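Local coordinates for putative carbohydrate binding protein (PDB 3QEC) that is of unknown exact function but probably binds carbohydrates such as heparin, also suramin, with a possible role in carbohydrate transport and biofilm formation, at residues A17-G22 / I104-Y109; G24-D29 / G97-D102; G28-T33 / I111-T116; G42-V47 / E90-Q95. All blocks are in the same frame, centred on the assembly; numbering follows the deposited sequence. Where two conformers were deposited one is given.

In the fold
From the N terminus, residues 17-22 come first, in the loop after helix 12-16. They meet residues 104-109 and close the long loop of contact 1. Strand 24-33 follows and serves two contacts. Its first part pairs with 97-102 in contact 2, which lies within the span of contact 1. Its second part packs on 111-116 in contact 3, so contacts 1 and 3 cross along the chain. Contact 4 joins 42-47 to 90-95 and is the innermost closure, lying within the other three. Contact 2 ties strands of one sheet, contact 4 ties strands of the other, contact 3 bridges the two sheets, and contact 1 holds the N-terminal loop against their end.

Contact 1. Residues A17-G22 / I104-Y109; sequences ATQQVG and IPNGTY
Gln19 crosses Asn106 at a slant, and several atoms of its side chain meet this residue. CB comes first, with Gln19 CB 3.8 Å from Asn106 O. CG stands anti to the carbonyl carbon (chi1 -66°), and the chain then runs extended, which carries the amide to Asn106 CB. There Gln19 CD lies 4.1 Å from Asn106 CB. NE2 comes to 3.9 Å from the same CB. OE1 is tied by a water that also donates to Val21 O and accepts from Asn106 N. The water stands 2.9 Å from Gln19 OE1.

Pro105 supplies the apolar part of the contact. Its CB faces two backbone carbonyls, 3.2 Å from Gln19 O and 3.3 Å from Val21 O. Its CG leans on the backbone of Gln20. Beyond it, Gly22 runs close past the Pro105 backbone.

Two further waters complete the link. One accepts from Gln19 N and donates to Asn106 O. The other donates to Gln19 O and to Tyr109 OH. That hydroxyl also donates to Pro105 O, with Tyr109 OH 2.7 Å from it and above the carbonyl plane. Arg89 touches Pro105 as well.

The two segments share no direct hydrogen bond. The polar part of this partly exposed contact therefore works through water. The 17-22 loop is held by water bridges, from backbone groups and the Gln19 amide, and by packing on Pro105 and Asn106.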
# COMPACT_ATOMS: atom_id res chain seq x y z
N ALA A 17 16.53 6.33 12.65
CA ALA A 17 17.13 5.00 12.80
C ALA A 17 17.05 4.16 11.51
O ALA A 17 17.73 3.14 11.42
CB ALA A 17 16.47 4.25 13.95
N THR A 18 16.25 4.54 10.51
CA THR A 18 16.16 3.71 9.31
C THR A 18 17.36 3.91 8.35
O THR A 18 17.85 5.03 8.19
CB THR A 18 14.84 3.95 8.53
OG1 THR A 18 14.81 5.26 7.98
CG2 THR A 18 13.61 3.74 9.39
N GLN A 19 17.80 2.82 7.70
CA GLN A 19 18.82 2.85 6.64
C GLN A 19 18.13 3.43 5.40
O GLN A 19 17.01 2.99 5.09
CB GLN A 19 19.39 1.45 6.40
CG GLN A 19 20.19 0.92 7.60
CD GLN A 19 20.85 -0.40 7.30
OE1 GLN A 19 21.45 -0.60 6.22
NE2 GLN A 19 20.75 -1.33 8.24
N GLN A 20 18.72 4.45 4.72
CA GLN A 20 18.11 5.17 3.60
C GLN A 20 18.76 4.83 2.24
O GLN A 20 18.37 5.41 1.22
CB GLN A 20 18.16 6.69 3.89
CG GLN A 20 17.14 7.15 4.94
CD GLN A 20 17.61 8.25 5.88
OE1 GLN A 20 18.05 9.33 5.45
NE2 GLN A 20 17.45 8.03 7.19
N VAL A 21 19.73 3.89 2.21
CA VAL A 21 20.48 3.46 1.01
C VAL A 21 20.50 1.91 0.99
O VAL A 21 20.45 1.30 2.06
CB VAL A 21 21.89 4.08 0.87
CG1 VAL A 21 21.80 5.59 0.69
CG2 VAL A 21 22.81 3.72 2.05
N GLY A 22 20.53 1.29 -0.18
CA GLY A 22 20.48 -0.17 -0.25
C GLY A 22 20.56 -0.77 -1.64
O GLY A 22 20.66 -0.03 -2.62
N ILE A 104 16.41 -1.17 -2.53
CA ILE A 104 15.65 -1.12 -1.29
C ILE A 104 16.58 -1.40 -0.09
O ILE A 104 17.19 -2.48 0.01
CB ILE A 104 14.40 -2.07 -1.32
CG1 ILE A 104 13.40 -1.68 -2.42
CG2 ILE A 104 13.69 -2.16 0.06
CD1 ILE A 104 13.13 -0.15 -2.59
N PRO A 105 16.63 -0.45 0.87
CA PRO A 105 17.45 -0.65 2.08
C PRO A 105 16.93 -1.75 3.00
O PRO A 105 15.76 -2.13 2.95
CB PRO A 105 17.32 0.70 2.81
CG PRO A 105 16.94 1.67 1.77
CD PRO A 105 16.01 0.89 0.89
N ASN A 106 17.82 -2.25 3.86
CA ASN A 106 17.52 -3.18 4.93
C ASN A 106 16.55 -2.48 5.87
O ASN A 106 16.76 -1.31 6.20
CB ASN A 106 18.81 -3.55 5.65
CG ASN A 106 18.69 -4.50 6.82
OD1 ASN A 106 19.14 -5.64 6.76
ND2 ASN A 106 18.23 -4.01 7.94
N GLY A 107 15.47 -3.16 6.25
CA GLY A 107 14.47 -2.59 7.13
C GLY A 107 13.10 -3.21 7.02
O GLY A 107 12.94 -4.22 6.34
N THR A 108 12.11 -2.62 7.71
CA THR A 108 10.73 -3.12 7.73
C THR A 108 9.83 -2.06 7.11
O THR A 108 9.96 -0.88 7.43
CB THR A 108 10.31 -3.56 9.13
OG1 THR A 108 11.38 -4.34 9.69
CG2 THR A 108 9.02 -4.41 9.10
N TYR A 109 8.96 -2.48 6.20
CA TYR A 109 8.13 -1.57 5.41
C TYR A 109 6.66 -1.93 5.35
O TYR A 109 6.28 -3.09 5.55
CB TYR A 109 8.63 -1.57 3.94
CG TYR A 109 10.08 -1.17 3.75
CD1 TYR A 109 11.10 -2.11 3.88
CD2 TYR A 109 10.43 0.13 3.39
CE1 TYR A 109 12.43 -1.75 3.72
CE2 TYR A 109 11.76 0.50 3.22
CZ TYR A 109 12.76 -0.44 3.40
OH TYR A 109 14.07 -0.09 3.24
O HOH W 1 20.44 -1.17 3.59
O HOH W 2 16.69 0.14 8.48
O HOH W 3 14.28 1.81 5.37

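Contact 2. Residues G24-D29 / G97-D102; sequences GVINGD and GRFDFD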
# COMPACT_ATOMS: atom_id res chain seq x y z
N GLY A 24 18.53 -3.98 -2.20
CA GLY A 24 17.40 -4.90 -2.25
C GLY A 24 16.45 -4.72 -3.42
O GLY A 24 16.23 -3.60 -3.88
N VAL A 25 15.91 -5.85 -3.90
CA VAL A 25 14.96 -5.95 -5.01
C VAL A 25 13.63 -6.52 -4.49
O VAL A 25 13.64 -7.56 -3.84
CB VAL A 25 15.55 -6.85 -6.15
CG1 VAL A 25 14.49 -7.27 -7.16
CG2 VAL A 25 16.72 -6.16 -6.85
N ILE A 26 12.51 -5.84 -4.76
CA ILE A 26 11.15 -6.29 -4.38
C ILE A 26 10.34 -6.47 -5.66
O ILE A 26 10.33 -5.59 -6.52
CB ILE A 26 10.43 -5.35 -3.35
CG1 ILE A 26 11.19 -5.31 -2.00
CG2 ILE A 26 8.97 -5.78 -3.13
CD1 ILE A 26 10.54 -4.43 -0.88
N ASN A 27 9.70 -7.64 -5.80
CA ASN A 27 8.80 -8.01 -6.91
C ASN A 27 7.46 -8.37 -6.35
O ASN A 27 7.37 -8.95 -5.27
CB ASN A 27 9.34 -9.20 -7.72
CG ASN A 27 10.77 -9.06 -8.13
OD1 ASN A 27 11.67 -9.65 -7.52
ND2 ASN A 27 11.02 -8.29 -9.17
N GLY A 28 6.41 -8.10 -7.09
CA GLY A 28 5.10 -8.46 -6.61
C GLY A 28 4.01 -8.34 -7.63
O GLY A 28 4.25 -7.89 -8.76
N ASP A 29 2.80 -8.71 -7.20
CA ASP A 29 1.58 -8.70 -7.98
C ASP A 29 0.47 -8.08 -7.19
O ASP A 29 0.35 -8.33 -5.98
CB ASP A 29 1.20 -10.14 -8.39
CG ASP A 29 2.21 -10.78 -9.33
OD1 ASP A 29 2.26 -10.38 -10.52
OD2 ASP A 29 2.95 -11.68 -8.88
N GLY A 97 -0.41 -6.28 -13.75
CA GLY A 97 -0.46 -6.03 -12.31
C GLY A 97 0.84 -6.28 -11.57
O GLY A 97 0.84 -6.33 -10.33
N ARG A 98 1.96 -6.43 -12.30
CA ARG A 98 3.27 -6.69 -11.72
C ARG A 98 3.98 -5.38 -11.44
O ARG A 98 3.95 -4.48 -12.28
CB ARG A 98 4.16 -7.58 -12.62
CG ARG A 98 3.45 -8.79 -13.24
CD ARG A 98 4.39 -9.66 -14.06
NE ARG A 98 3.82 -10.00 -15.37
CZ ARG A 98 4.17 -9.42 -16.52
NH1 ARG A 98 5.09 -8.46 -16.54
NH2 ARG A 98 3.60 -9.80 -17.66
N PHE A 99 4.61 -5.27 -10.25
CA PHE A 99 5.39 -4.11 -9.82
C PHE A 99 6.80 -4.55 -9.40
O PHE A 99 7.00 -5.72 -9.05
CB PHE A 99 4.70 -3.35 -8.68
CG PHE A 99 4.45 -4.15 -7.42
CD1 PHE A 99 5.46 -4.33 -6.47
CD2 PHE A 99 3.18 -4.67 -7.15
CE1 PHE A 99 5.22 -5.06 -5.31
CE2 PHE A 99 2.94 -5.39 -5.98
CZ PHE A 99 3.96 -5.58 -5.06
N ASP A 100 7.76 -3.62 -9.44
CA ASP A 100 9.16 -3.87 -9.08
C ASP A 100 9.76 -2.64 -8.39
O ASP A 100 9.46 -1.52 -8.79
CB ASP A 100 9.98 -4.21 -10.35
CG ASP A 100 9.45 -5.39 -11.16
OD1 ASP A 100 9.79 -6.54 -10.82
OD2 ASP A 100 8.67 -5.15 -12.10
N PHE A 101 10.61 -2.86 -7.38
CA PHE A 101 11.35 -1.83 -6.65
C PHE A 101 12.81 -2.21 -6.67
O PHE A 101 13.12 -3.40 -6.59
CB PHE A 101 10.86 -1.66 -5.21
CG PHE A 101 9.49 -1.07 -5.01
CD1 PHE A 101 8.36 -1.88 -4.96
CD2 PHE A 101 9.33 0.30 -4.79
CE1 PHE A 101 7.08 -1.34 -4.73
CE2 PHE A 101 8.06 0.85 -4.56
CZ PHE A 101 6.94 0.03 -4.54
N ASP A 102 13.70 -1.23 -6.79
CA ASP A 102 15.14 -1.48 -6.81
C ASP A 102 15.82 -0.63 -5.73
O ASP A 102 15.23 0.33 -5.23
CB ASP A 102 15.71 -1.21 -8.21
CG ASP A 102 15.53 0.20 -8.72
OD1 ASP A 102 16.33 1.10 -8.31
OD2 ASP A 102 14.59 0.43 -9.52
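Phe99 lays its ring over Gly28 on the neighbouring strand. Gly28 CA stands 3.7 Å from the ring centroid, over one face and offset toward the rim, in a CH-pi contact. The first torsion of Phe99 (chi1 59°) sets CG between the backbone N and the carbonyl carbon, which brings the ring across to Gly28. Ile26 CG2 reaches the ring edge, 4.4 Å from Phe99 CE1. Ile26 also faces Phe101, with Ile26 CB 4.2 Å from Phe101 CB.

The backbone ladder sets these positions. The strands run antiparallel. Ile26 with Phe101 and Gly28 with Phe99 are hydrogen-bonded pairs, each with two bonds. The shortest joins Phe101 N to Ile26 O at 2.9 Å. Asn27 with Asp100 between them, and Asp29 with Arg98 beyond, are non-hydrogen-bonded pairs.

Asn27, Asp29, Arg98 and Asp100 lie on the other face. Asn27 ND2 can donate to Asp100 OD1, but Asp100 has two conformers, so this bond is doubtful. Asp29 and Arg98 run side by side, with Asp29 OD1 3.4 Å from Arg98 CG. Their charged ends turn to other partners: Asp29 pairs with Lys145 and Arg98 with Asp94.

Farther out, Val47 and Ile111 of the second sheet cover both phenylalanines. The strand pair is thus two-sided. Aromatic and aliphatic groups build the core on one face, while the other face presents charged and amide groups.

Contact 3. Residues G28-T33 / I111-T116; sequences GDLYLT and ISSELT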
# COMPACT_ATOMS: atom_id res chain seq x y z
N GLY A 28 6.41 -8.10 -7.09
CA GLY A 28 5.10 -8.46 -6.61
C GLY A 28 4.01 -8.34 -7.63
O GLY A 28 4.25 -7.89 -8.76
N ASP A 29 2.80 -8.71 -7.20
CA ASP A 29 1.58 -8.70 -7.98
C ASP A 29 0.47 -8.08 -7.19
O ASP A 29 0.35 -8.33 -5.98
CB ASP A 29 1.20 -10.14 -8.39
CG ASP A 29 2.21 -10.78 -9.33
OD1 ASP A 29 2.26 -10.38 -10.52
OD2 ASP A 29 2.95 -11.68 -8.88
N LEU A 30 -0.32 -7.21 -7.85
CA LEU A 30 -1.45 -6.52 -7.24
C LEU A 30 -2.76 -6.97 -7.87
O LEU A 30 -2.90 -6.97 -9.11
CB LEU A 30 -1.30 -4.98 -7.36
CG LEU A 30 -2.54 -4.13 -7.02
CD1 LEU A 30 -2.80 -4.10 -5.51
CD2 LEU A 30 -2.39 -2.73 -7.55
N TYR A 31 -3.72 -7.37 -7.01
CA TYR A 31 -5.07 -7.76 -7.44
C TYR A 31 -6.02 -7.82 -6.25
O TYR A 31 -5.60 -8.02 -5.11
CB TYR A 31 -5.10 -9.09 -8.23
CG TYR A 31 -4.89 -10.34 -7.41
CD1 TYR A 31 -3.61 -10.81 -7.12
CD2 TYR A 31 -5.98 -11.11 -6.99
CE1 TYR A 31 -3.42 -11.99 -6.40
CE2 TYR A 31 -5.80 -12.28 -6.26
CZ TYR A 31 -4.51 -12.72 -5.97
OH TYR A 31 -4.36 -13.89 -5.26
N LEU A 32 -7.32 -7.65 -6.53
CA LEU A 32 -8.39 -7.76 -5.54
C LEU A 32 -9.49 -8.62 -6.16
O LEU A 32 -9.40 -8.90 -7.35
CB LEU A 32 -8.90 -6.37 -5.07
CG LEU A 32 -7.94 -5.55 -4.16
CD1 LEU A 32 -8.59 -4.25 -3.73
CD2 LEU A 32 -7.48 -6.34 -2.94
N THR A 33 -10.46 -9.09 -5.37
CA THR A 33 -11.53 -9.95 -5.88
C THR A 33 -12.88 -9.25 -5.78
O THR A 33 -13.20 -8.68 -4.75
CB THR A 33 -11.57 -11.30 -5.12
OG1 THR A 33 -10.30 -11.94 -5.19
CG2 THR A 33 -12.62 -12.25 -5.64
N ILE A 111 3.87 -1.91 2.40
CA ILE A 111 3.72 -1.89 0.94
C ILE A 111 2.19 -1.74 0.74
O ILE A 111 1.42 -2.50 1.34
CB ILE A 111 4.43 -3.08 0.23
CG1 ILE A 111 4.47 -2.90 -1.30
CG2 ILE A 111 3.91 -4.47 0.70
CD1 ILE A 111 5.50 -3.81 -2.00
N SER A 112 1.77 -0.66 0.08
CA SER A 112 0.36 -0.27 0.01
C SER A 112 -0.08 0.25 -1.35
O SER A 112 0.67 0.96 -2.02
CB SER A 112 0.10 0.83 1.05
OG SER A 112 -1.28 1.08 1.25
N SER A 113 -1.34 -0.06 -1.72
CA SER A 113 -1.97 0.37 -2.98
C SER A 113 -3.49 0.56 -2.82
O SER A 113 -4.06 0.17 -1.79
CB SER A 113 -1.69 -0.62 -4.09
OG SER A 113 -1.93 -0.04 -5.36
N GLU A 114 -4.12 1.18 -3.82
CA GLU A 114 -5.56 1.40 -3.89
C GLU A 114 -6.05 0.97 -5.28
O GLU A 114 -5.59 1.49 -6.30
CB GLU A 114 -5.93 2.86 -3.58
CG GLU A 114 -7.42 3.17 -3.70
CD GLU A 114 -7.93 4.39 -2.95
OE1 GLU A 114 -7.16 5.01 -2.19
OE2 GLU A 114 -9.13 4.70 -3.09
N LEU A 115 -6.95 0.00 -5.31
CA LEU A 115 -7.50 -0.52 -6.54
C LEU A 115 -9.03 -0.57 -6.44
O LEU A 115 -9.58 -1.31 -5.63
CB LEU A 115 -6.89 -1.91 -6.83
CG LEU A 115 -7.46 -2.73 -7.98
CD1 LEU A 115 -7.30 -2.02 -9.33
CD2 LEU A 115 -6.84 -4.10 -8.00
N THR A 116 -9.69 0.27 -7.24
CA THR A 116 -11.15 0.35 -7.31
C THR A 116 -11.61 0.24 -8.77
O THR A 116 -10.86 0.55 -9.69
CB THR A 116 -11.69 1.61 -6.61
OG1 THR A 116 -11.28 2.77 -7.31
CG2 THR A 116 -11.26 1.72 -5.14
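Ser113 OG meets the side chain of Leu30, with Leu30 CD2 3.5 Å from the oxygen. Its polar partner lies beside it in its own sheet, where OG forms a hydrogen bond with Lys46 O. The hydroxyl thus turns to a neighbouring strand while a methyl group covers it from the opposing one. Ser113 CB rests on the other branch of the leucine, 3.9 Å from Leu30 CD1. Both methyls of Leu30 thus meet this small side chain from the same side.

Leu115 fills the next position along. Its CG stands anti to the backbone N (chi1 172°), and one methyl, CD2, makes most of the contact. It lies 3.9 Å from Leu32 N and 4.1 Å from Tyr31 CA, so it rests against the backbone of the facing strand. Leu115 CD2 is also 4.2 Å from Leu32 CB and 4.4 Å from Leu30 CG. Leu32 returns the contact through CD1, which is 3.6 Å from Leu115 O.

The two strand segments share no hydrogen bond. Their axes come within 8.0 Å and their directions differ by 43°. Val132 of strand 125-138 touches both Leu30 and Leu32, and Leu148 adds to the packing on Leu30 and Ser113.

Alternate residues on each strand point inward and meet those of the other sheet. Such face-to-face packing of two twisted sheets around a buried apolar layer is that of a beta sandwich.

Contact 4. Residues G42-V47 / E90-Q95; sequences GTNTKV and EATTDQ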
# COMPACT_ATOMS: atom_id res chain seq x y z
N GLY A 42 -4.62 -5.16 -10.83
CA GLY A 42 -4.37 -3.73 -10.73
C GLY A 42 -3.34 -3.28 -11.75
O GLY A 42 -2.15 -3.36 -11.49
N THR A 43 -3.81 -2.83 -12.92
CA THR A 43 -2.94 -2.41 -14.02
C THR A 43 -2.71 -0.90 -13.98
O THR A 43 -3.63 -0.15 -13.66
CB THR A 43 -3.52 -2.86 -15.36
OG1 THR A 43 -4.74 -2.16 -15.61
CG2 THR A 43 -3.76 -4.37 -15.41
N ASN A 44 -1.46 -0.45 -14.29
CA ASN A 44 -1.03 0.96 -14.31
C ASN A 44 -1.48 1.70 -13.01
O ASN A 44 -1.90 2.85 -13.05
CB ASN A 44 -1.53 1.65 -15.58
CG ASN A 44 -0.87 2.96 -15.92
OD1 ASN A 44 -1.55 3.96 -16.19
ND2 ASN A 44 0.47 2.99 -15.95
N THR A 45 -1.33 1.02 -11.86
CA THR A 45 -1.72 1.47 -10.52
C THR A 45 -0.47 1.74 -9.69
O THR A 45 0.47 0.94 -9.71
CB THR A 45 -2.63 0.39 -9.88
OG1 THR A 45 -3.77 0.20 -10.71
CG2 THR A 45 -3.09 0.77 -8.49
N LYS A 46 -0.47 2.87 -8.96
CA LYS A 46 0.64 3.27 -8.09
C LYS A 46 0.67 2.42 -6.82
O LYS A 46 -0.38 2.13 -6.23
CB LYS A 46 0.57 4.77 -7.75
CG LYS A 46 1.06 5.65 -8.88
CD LYS A 46 1.07 7.12 -8.50
CE LYS A 46 1.45 8.01 -9.67
NZ LYS A 46 1.48 9.44 -9.28
N VAL A 47 1.88 1.98 -6.44
CA VAL A 47 2.19 1.17 -5.25
C VAL A 47 3.22 1.95 -4.42
O VAL A 47 4.22 2.42 -4.97
CB VAL A 47 2.69 -0.27 -5.62
CG1 VAL A 47 3.06 -1.07 -4.38
CG2 VAL A 47 1.65 -1.02 -6.45
N GLU A 90 8.05 4.69 -4.65
CA GLU A 90 6.87 4.43 -5.47
C GLU A 90 7.18 3.66 -6.75
O GLU A 90 8.22 3.88 -7.37
CB GLU A 90 6.27 5.79 -5.83
CG GLU A 90 4.81 5.79 -6.23
CD GLU A 90 4.32 7.20 -6.48
OE1 GLU A 90 4.00 7.88 -5.48
OE2 GLU A 90 4.34 7.65 -7.65
N ALA A 91 6.26 2.79 -7.15
CA ALA A 91 6.30 2.01 -8.38
C ALA A 91 4.92 1.96 -8.99
O ALA A 91 3.94 1.99 -8.25
CB ALA A 91 6.81 0.61 -8.11
N THR A 92 4.83 1.89 -10.32
CA THR A 92 3.58 1.73 -11.06
C THR A 92 3.54 0.30 -11.62
O THR A 92 4.52 -0.14 -12.23
CB THR A 92 3.46 2.80 -12.18
OG1 THR A 92 3.48 4.10 -11.61
CG2 THR A 92 2.21 2.64 -13.03
N THR A 93 2.41 -0.41 -11.42
CA THR A 93 2.24 -1.77 -11.93
C THR A 93 2.13 -1.73 -13.45
O THR A 93 1.73 -0.70 -14.00
CB THR A 93 1.01 -2.46 -11.32
OG1 THR A 93 -0.17 -1.78 -11.76
CG2 THR A 93 1.05 -2.56 -9.78
N ASP A 94 2.46 -2.84 -14.14
CA ASP A 94 2.37 -2.91 -15.60
C ASP A 94 0.97 -3.40 -16.03
O ASP A 94 0.02 -3.39 -15.24
CB ASP A 94 3.50 -3.79 -16.20
CG ASP A 94 3.55 -5.26 -15.79
OD1 ASP A 94 2.51 -5.82 -15.40
OD2 ASP A 94 4.65 -5.86 -15.89
N GLN A 95 0.86 -3.84 -17.29
CA GLN A 95 -0.36 -4.34 -17.92
C GLN A 95 -0.84 -5.68 -17.29
O GLN A 95 -1.98 -6.10 -17.56
CB GLN A 95 -0.17 -4.47 -19.46
CG GLN A 95 1.12 -5.20 -19.95
CD GLN A 95 2.47 -4.49 -19.77
OE1 GLN A 95 2.59 -3.25 -19.71
NE2 GLN A 95 3.53 -5.28 -19.68
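Thr93 reaches across to the backbone of residues 42-47, and hydrogen bonds are the main tie here. Its OG1 accepts from Thr45 N. This bond is 3.0 Å from Thr45 N to Thr93 OG1 and nearly straight, at 171°. With chi1 at 66°, OG1 sits between the backbone N and the carbonyl carbon of its own residue, which turns it toward Thr45 N. OG1 also lies close to Gly42 O, at a distance too short to be reliable, so that bond is doubtful. Backbone bonds continue the link. Thr93 N donates to Thr45 O at 2.9 Å. Val47 and Ala91 form a hydrogen-bonded antiparallel pair, with Val47 N 2.7 Å from Ala91 O. Asn44 N makes a weak bond to Asp94 O.

Charged groups add little. Lys46 NZ and Glu90 OE2 form a long salt bridge of 3.7 Å. The carboxylate also crosses the lysine chain, with Glu90 OE2 3.4 Å from Lys46 CD. Asp94 makes its salt bridge with Arg98 instead.

Van der Waals contacts are few. Val47 CG2 meets Thr93 CG2 at 3.7 Å, the two side chains crossing at about a right angle. The Thr92 methyl lies beside the Asn44 amide, with Thr92 CG2 3.4 Å from Asn44 ND2.

Strand 89-92 is an outermost strand of its sheet within the chain, and strand 46-51 separates it from strand 107-120. The side chains of Val47 and Thr93 touch Phe99 of strand 98-104 in the opposite sheet. The backbone of Gly42, just after strand 39-41, bonds to Leu30 of strand 24-33, which joins this edge to the second sheet.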